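Local coordinates for peptide ABC transporter, peptide-binding protein (PDB 2D5W), which binds oligopeptides, here a pentapeptide, and probably delivers them to an ABC transporter for uptake across the membrane, at residues Glu15-Ala20 against Ser443-Ala448; Gln253-Leu258 against Gly414-Glu419. One frame throughout, in Å; residues are numbered along the deposited sequence.

In the fold
Both contacts probably join the two lobes between which solute-binding proteins of family 5 hold their peptide, and the peptide is bound near the second segment of each. Both segments of contact 2 (253-258 with 414-419) fall between those of contact 1 (15-20 with 443-448) in the sequence. Their centres lie about 17 Å apart and their nearest atoms about 5 Å. The first segments follow strands 7-12 and 246-251, which belong to one mixed sheet; the second ones come after strands 435-438 and 401-410, neighbours in another. Loop ends of two sheets are thus pinned together twice, and Phe447 and Arg418 reach the peptide from these places.

Contact 1. Residues Glu15-Ala20 against Ser443-Ala448; sequences EPRVLA and SAVVFA
Residues 15-17 run as an irregular loop past the short helix 443-446, and the backbones come nearest at Arg17 and Ala444, whose CA atoms are 4.6 Å apart. No direct bond joins main chain to main chain here; instead one water accepts from both Glu15 N and Ala444 N, 3.1 Å from each. Ala444 CB rests against Glu15 O at 3.5 Å and also faces Arg17 CB. That carbonyl of Glu15 has a polar partner of its own, Gln30 NE2, while the Glu15 carboxylate turns off to Trp218 and Gly221. Arg17 reaches over the helix residue: CG stands anti to the backbone N (chi1 178°), and the bend at chi2 (51°) curls the chain round the carbonyl oxygen of Ala444, so that CB, CG and CD all lie 3.4 Å from it. The loop leaves strand 7-12, which lies in a sheet with strand 246-251, whereas helix 443-446 follows strand 435-438 of a different sheet, consistent with a surface contact between the two lobes of the periplasmic-binding-protein fold. At the end of the arginine, NH2 donates to Ala444 O over 2.9 Å with an N-H...O angle of 160°. The oxygen sits in the guanidinium plane, at its edge, yet the donor stands above the plane of the carbonyl. Beyond this bond NH2 approaches Val445 CA and, obliquely to the guanidinium, the methyl of Ala448, which is the N-cap residue of helix 449-452.

Contact 2. Residues Gln253-Leu258 against Gly414-Glu419; sequences QNTNSL and GNVVRE
Thr255 holds OG1 between its own backbone N and carbonyl carbon (chi1 56°), which turns the hydroxyl to Val416 and leaves CG2 beside Asn415. In Val416, CG1 stands anti to the backbone N, which places CG2 against Thr255 OG1, 3.5 Å away, with Asn254 OD1 a little farther off. The hydroxyl oxygen accepts from Val416 N at 3.1 Å (N-H...O angle 157°), and a water joins it to Val417 N, so the hydroxyl holds one amide of the first turn of helix 416-431 directly and the next through water. In return, Thr255 N donates to Gly414 O at 2.9 Å, the donor tilted from the carbonyl plane, and Asn254 CA adds a CA-H...O contact of 3.3 Å to the same oxygen. Two helix N-termini thus meet, each with an asparagine N-cap: Asn254 OD1 accepts from Ser257 N and weakly from Asn256 N, while Asn415 OD1 takes a weak bond from Arg418 N. Helix 255-264 follows strand 246-251 and helix 416-431 follows strand 401-410, so the contact ties two strand-to-helix turns that leave different sheets, consistent with a join between the lobes of the solute-binding fold. Gly414, with a positive phi (95°) and no side chain, lets the backbones close to 4.0 Å between Asn254 CA and Gly414 CA. Glu419 OE2 braces this glycine by accepting from its N, which comes from above the carboxylate plane. Across the join, Gln253 NE2 binds Ala413 O. Arg418, on the same turn as the cap, forms salt bridges to Glu304 and to the backbone of the bound peptide.

Contact 1. Residues Glu15-Ala20 against Ser443-Ala448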
loop_
_atom_site.group_PDB
_atom_site.type_symbol
_atom_site.label_atom_id
_atom_site.label_comp_id
_atom_site.label_asym_id
_atom_site.label_seq_id
_atom_site.Cartn_x
_atom_site.Cartn_y
_atom_site.Cartn_z
ATOM N N GLU A 15 -9.438 6.610 6.812
ATOM C CA GLU A 15 -9.574 5.771 7.997
ATOM C C GLU A 15 -9.575 4.288 7.636
ATOM O O GLU A 15 -10.156 3.890 6.631
ATOM C CB GLU A 15 -10.880 6.123 8.712
ATOM C CG GLU A 15 -11.105 5.409 10.035
ATOM C CD GLU A 15 -12.329 5.922 10.777
ATOM O OE1 GLU A 15 -12.889 6.963 10.365
ATOM O OE2 GLU A 15 -12.730 5.295 11.782
ATOM N N PRO A 16 -8.910 3.452 8.447
ATOM C CA PRO A 16 -8.892 2.016 8.145
ATOM C C PRO A 16 -10.310 1.451 8.160
ATOM O O PRO A 16 -11.122 1.829 9.002
ATOM C CB PRO A 16 -8.058 1.429 9.281
ATOM C CG PRO A 16 -7.175 2.564 9.697
ATOM C CD PRO A 16 -8.095 3.755 9.637
ATOM N N ARG A 17 -10.612 0.546 7.235
ATOM C CA ARG A 17 -11.936 -0.067 7.211
ATOM C C ARG A 17 -12.015 -1.113 8.327
ATOM O O ARG A 17 -13.061 -1.291 8.950
ATOM C CB ARG A 17 -12.196 -0.710 5.849
ATOM C CG ARG A 17 -13.548 -1.420 5.727
ATOM C CD ARG A 17 -14.719 -0.536 6.158
ATOM N NE ARG A 17 -16.014 -1.197 5.982
ATOM C CZ ARG A 17 -16.662 -1.287 4.824
ATOM N NH1 ARG A 17 -17.832 -1.912 4.765
ATOM N NH2 ARG A 17 -16.152 -0.744 3.728
ATOM N N VAL A 18 -10.901 -1.807 8.551
ATOM C CA VAL A 18 -10.766 -2.815 9.604
ATOM C C VAL A 18 -9.376 -2.614 10.200
ATOM O O VAL A 18 -8.541 -1.924 9.605
ATOM C CB VAL A 18 -10.901 -4.271 9.069
ATOM C CG1 VAL A 18 -12.318 -4.513 8.585
ATOM C CG2 VAL A 18 -9.899 -4.526 7.960
ATOM N N LEU A 19 -9.116 -3.220 11.356
ATOM C CA LEU A 19 -7.835 -3.024 12.015
ATOM C C LEU A 19 -7.399 -4.207 12.870
ATOM O O LEU A 19 -8.235 -4.940 13.403
ATOM C CB LEU A 19 -7.931 -1.785 12.911
ATOM C CG LEU A 19 -6.684 -1.240 13.609
ATOM C CD1 LEU A 19 -5.815 -0.516 12.594
ATOM C CD2 LEU A 19 -7.094 -0.282 14.726
ATOM N N ALA A 20 -6.084 -4.382 12.974
ATOM C CA ALA A 20 -5.461 -5.402 13.817
ATOM C C ALA A 20 -5.613 -6.882 13.478
ATOM O O ALA A 20 -4.611 -7.577 13.308
ATOM C CB ALA A 20 -5.883 -5.165 15.273
ATOM N N SER A 443 -12.043 6.210 1.274
ATOM C CA SER A 443 -10.944 5.258 1.210
ATOM C C SER A 443 -11.370 3.928 1.844
ATOM O O SER A 443 -11.090 2.857 1.307
ATOM C CB SER A 443 -9.739 5.846 1.958
ATOM O OG SER A 443 -8.756 4.869 2.248
ATOM N N ALA A 444 -12.061 4.010 2.979
ATOM C CA ALA A 444 -12.514 2.817 3.695
ATOM C C ALA A 444 -13.479 1.967 2.874
ATOM O O ALA A 444 -13.699 0.794 3.186
ATOM C CB ALA A 444 -13.160 3.219 5.016
ATOM N N VAL A 445 -14.060 2.560 1.838
ATOM C CA VAL A 445 -14.984 1.852 0.961
ATOM C C VAL A 445 -14.296 1.361 -0.314
ATOM O O VAL A 445 -14.316 0.168 -0.616
ATOM C CB VAL A 445 -16.182 2.751 0.557
ATOM C CG1 VAL A 445 -17.031 2.049 -0.499
ATOM C CG2 VAL A 445 -17.035 3.061 1.777
ATOM N N VAL A 446 -13.661 2.269 -1.049
ATOM C CA VAL A 446 -13.036 1.884 -2.312
ATOM C C VAL A 446 -11.814 0.985 -2.206
ATOM O O VAL A 446 -11.494 0.262 -3.150
ATOM C CB VAL A 446 -12.677 3.125 -3.180
ATOM C CG1 VAL A 446 -13.930 3.945 -3.449
ATOM C CG2 VAL A 446 -11.608 3.972 -2.500
ATOM N N PHE A 447 -11.137 1.007 -1.063
ATOM C CA PHE A 447 -9.952 0.178 -0.892
ATOM C C PHE A 447 -10.228 -1.126 -0.146
ATOM O O PHE A 447 -9.304 -1.876 0.162
ATOM C CB PHE A 447 -8.842 0.982 -0.204
ATOM C CG PHE A 447 -8.355 2.160 -1.015
ATOM C CD1 PHE A 447 -7.989 3.339 -0.379
ATOM C CD2 PHE A 447 -8.265 2.096 -2.408
ATOM C CE1 PHE A 447 -7.544 4.440 -1.106
ATOM C CE2 PHE A 447 -7.816 3.199 -3.147
ATOM C CZ PHE A 447 -7.457 4.369 -2.490
ATOM N N ALA A 448 -11.497 -1.389 0.157
ATOM C CA ALA A 448 -11.875 -2.642 0.806
ATOM C C ALA A 448 -11.860 -3.693 -0.305
ATOM O O ALA A 448 -12.194 -3.392 -1.461
ATOM C CB ALA A 448 -13.266 -2.532 1.415
HETATM O O HOH W 1 -11.697 6.489 4.736
#

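Contact 2. Residues Gln253-Leu258 against Gly414-Glu419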
loop_
_atom_site.group_PDB
_atom_site.type_symbol
_atom_site.label_atom_id
_atom_site.label_comp_id
_atom_site.label_asym_id
_atom_site.label_seq_id
_atom_site.Cartn_x
_atom_site.Cartn_y
_atom_site.Cartn_z
ATOM N N GLN A 253 -12.007 13.349 6.550
ATOM C CA GLN A 253 -12.055 12.929 5.150
ATOM C C GLN A 253 -11.809 13.990 4.089
ATOM O O GLN A 253 -11.149 13.721 3.080
ATOM C CB GLN A 253 -13.391 12.242 4.862
ATOM C CG GLN A 253 -13.411 11.480 3.546
ATOM C CD GLN A 253 -14.784 10.945 3.198
ATOM O OE1 GLN A 253 -15.582 10.622 4.078
ATOM N NE2 GLN A 253 -15.060 10.831 1.906
ATOM N N ASN A 254 -12.361 15.179 4.284
ATOM C CA ASN A 254 -12.151 16.239 3.313
ATOM C C ASN A 254 -10.776 16.827 3.599
ATOM O O ASN A 254 -10.530 17.342 4.690
ATOM C CB ASN A 254 -13.237 17.305 3.436
ATOM C CG ASN A 254 -13.055 18.423 2.435
ATOM O OD1 ASN A 254 -12.143 19.238 2.562
ATOM N ND2 ASN A 254 -13.908 18.455 1.417
ATOM N N THR A 255 -9.877 16.750 2.624
ATOM C CA THR A 255 -8.523 17.237 2.843
ATOM C C THR A 255 -8.421 18.730 3.132
ATOM O O THR A 255 -7.489 19.156 3.814
ATOM C CB THR A 255 -7.581 16.860 1.679
ATOM O OG1 THR A 255 -8.120 17.343 0.445
ATOM C CG2 THR A 255 -7.406 15.346 1.606
ATOM N N ASN A 256 -9.357 19.535 2.631
ATOM C CA ASN A 256 -9.316 20.962 2.934
ATOM C C ASN A 256 -9.700 21.151 4.401
ATOM O O ASN A 256 -9.111 21.975 5.102
ATOM C CB ASN A 256 -10.265 21.758 2.029
ATOM C CG ASN A 256 -10.336 23.224 2.416
ATOM O OD1 ASN A 256 -11.271 23.659 3.086
ATOM N ND2 ASN A 256 -9.330 23.988 2.014
ATOM N N SER A 257 -10.684 20.393 4.870
ATOM C CA SER A 257 -11.083 20.488 6.267
ATOM C C SER A 257 -9.924 20.015 7.149
ATOM O O SER A 257 -9.701 20.556 8.232
ATOM C CB SER A 257 -12.333 19.647 6.523
ATOM O OG SER A 257 -13.430 20.165 5.787
ATOM N N LEU A 258 -9.178 19.012 6.692
ATOM C CA LEU A 258 -8.039 18.533 7.468
ATOM C C LEU A 258 -6.981 19.634 7.501
ATOM O O LEU A 258 -6.371 19.886 8.538
ATOM C CB LEU A 258 -7.458 17.253 6.861
ATOM C CG LEU A 258 -6.204 16.697 7.552
ATOM C CD1 LEU A 258 -6.466 16.424 9.026
ATOM C CD2 LEU A 258 -5.777 15.424 6.844
ATOM N N GLY A 414 -13.571 13.351 -1.073
ATOM C CA GLY A 414 -12.985 14.193 -0.045
ATOM C C GLY A 414 -11.565 14.635 -0.333
ATOM O O GLY A 414 -11.098 15.623 0.237
ATOM N N ASN A 415 -10.859 13.899 -1.182
ATOM C CA ASN A 415 -9.493 14.267 -1.524
ATOM C C ASN A 415 -9.646 15.335 -2.597
ATOM O O ASN A 415 -9.838 15.040 -3.780
ATOM C CB ASN A 415 -8.729 13.054 -2.047
ATOM C CG ASN A 415 -7.254 13.323 -2.185
ATOM O OD1 ASN A 415 -6.821 14.003 -3.113
ATOM N ND2 ASN A 415 -6.467 12.806 -1.245
ATOM N N VAL A 416 -9.559 16.587 -2.168
ATOM C CA VAL A 416 -9.782 17.709 -3.058
ATOM C C VAL A 416 -8.930 17.781 -4.314
ATOM O O VAL A 416 -9.458 18.073 -5.388
ATOM C CB VAL A 416 -9.702 19.040 -2.275
ATOM C CG1 VAL A 416 -9.949 20.219 -3.210
ATOM C CG2 VAL A 416 -10.744 19.034 -1.160
ATOM N N VAL A 417 -7.637 17.495 -4.220
ATOM C CA VAL A 417 -6.825 17.580 -5.425
ATOM C C VAL A 417 -7.280 16.545 -6.461
ATOM O O VAL A 417 -7.220 16.801 -7.666
ATOM C CB VAL A 417 -5.306 17.443 -5.115
ATOM C CG1 VAL A 417 -4.925 15.993 -4.881
ATOM C CG2 VAL A 417 -4.495 18.056 -6.253
ATOM N N ARG A 418 -7.753 15.387 -6.007
ATOM C CA ARG A 418 -8.247 14.369 -6.929
ATOM C C ARG A 418 -9.595 14.779 -7.521
ATOM O O ARG A 418 -9.875 14.503 -8.688
ATOM C CB ARG A 418 -8.365 13.021 -6.217
ATOM C CG ARG A 418 -7.031 12.329 -6.056
ATOM C CD ARG A 418 -7.135 11.107 -5.182
ATOM N NE ARG A 418 -5.874 10.380 -5.151
ATOM C CZ ARG A 418 -5.587 9.416 -4.284
ATOM N NH1 ARG A 418 -6.477 9.057 -3.366
ATOM N NH2 ARG A 418 -4.407 8.816 -4.337
ATOM N N GLU A 419 -10.437 15.424 -6.719
ATOM C CA GLU A 419 -11.729 15.875 -7.216
ATOM C C GLU A 419 -11.480 16.947 -8.282
ATOM O O GLU A 419 -12.173 16.996 -9.300
ATOM C CB GLU A 419 -12.580 16.392 -6.046
ATOM C CG GLU A 419 -12.938 15.255 -5.078
ATOM C CD GLU A 419 -13.617 15.699 -3.795
ATOM O OE1 GLU A 419 -13.237 16.751 -3.241
ATOM O OE2 GLU A 419 -14.519 14.970 -3.321
HETATM O O HOH W 2 -6.314 17.927 -1.565
#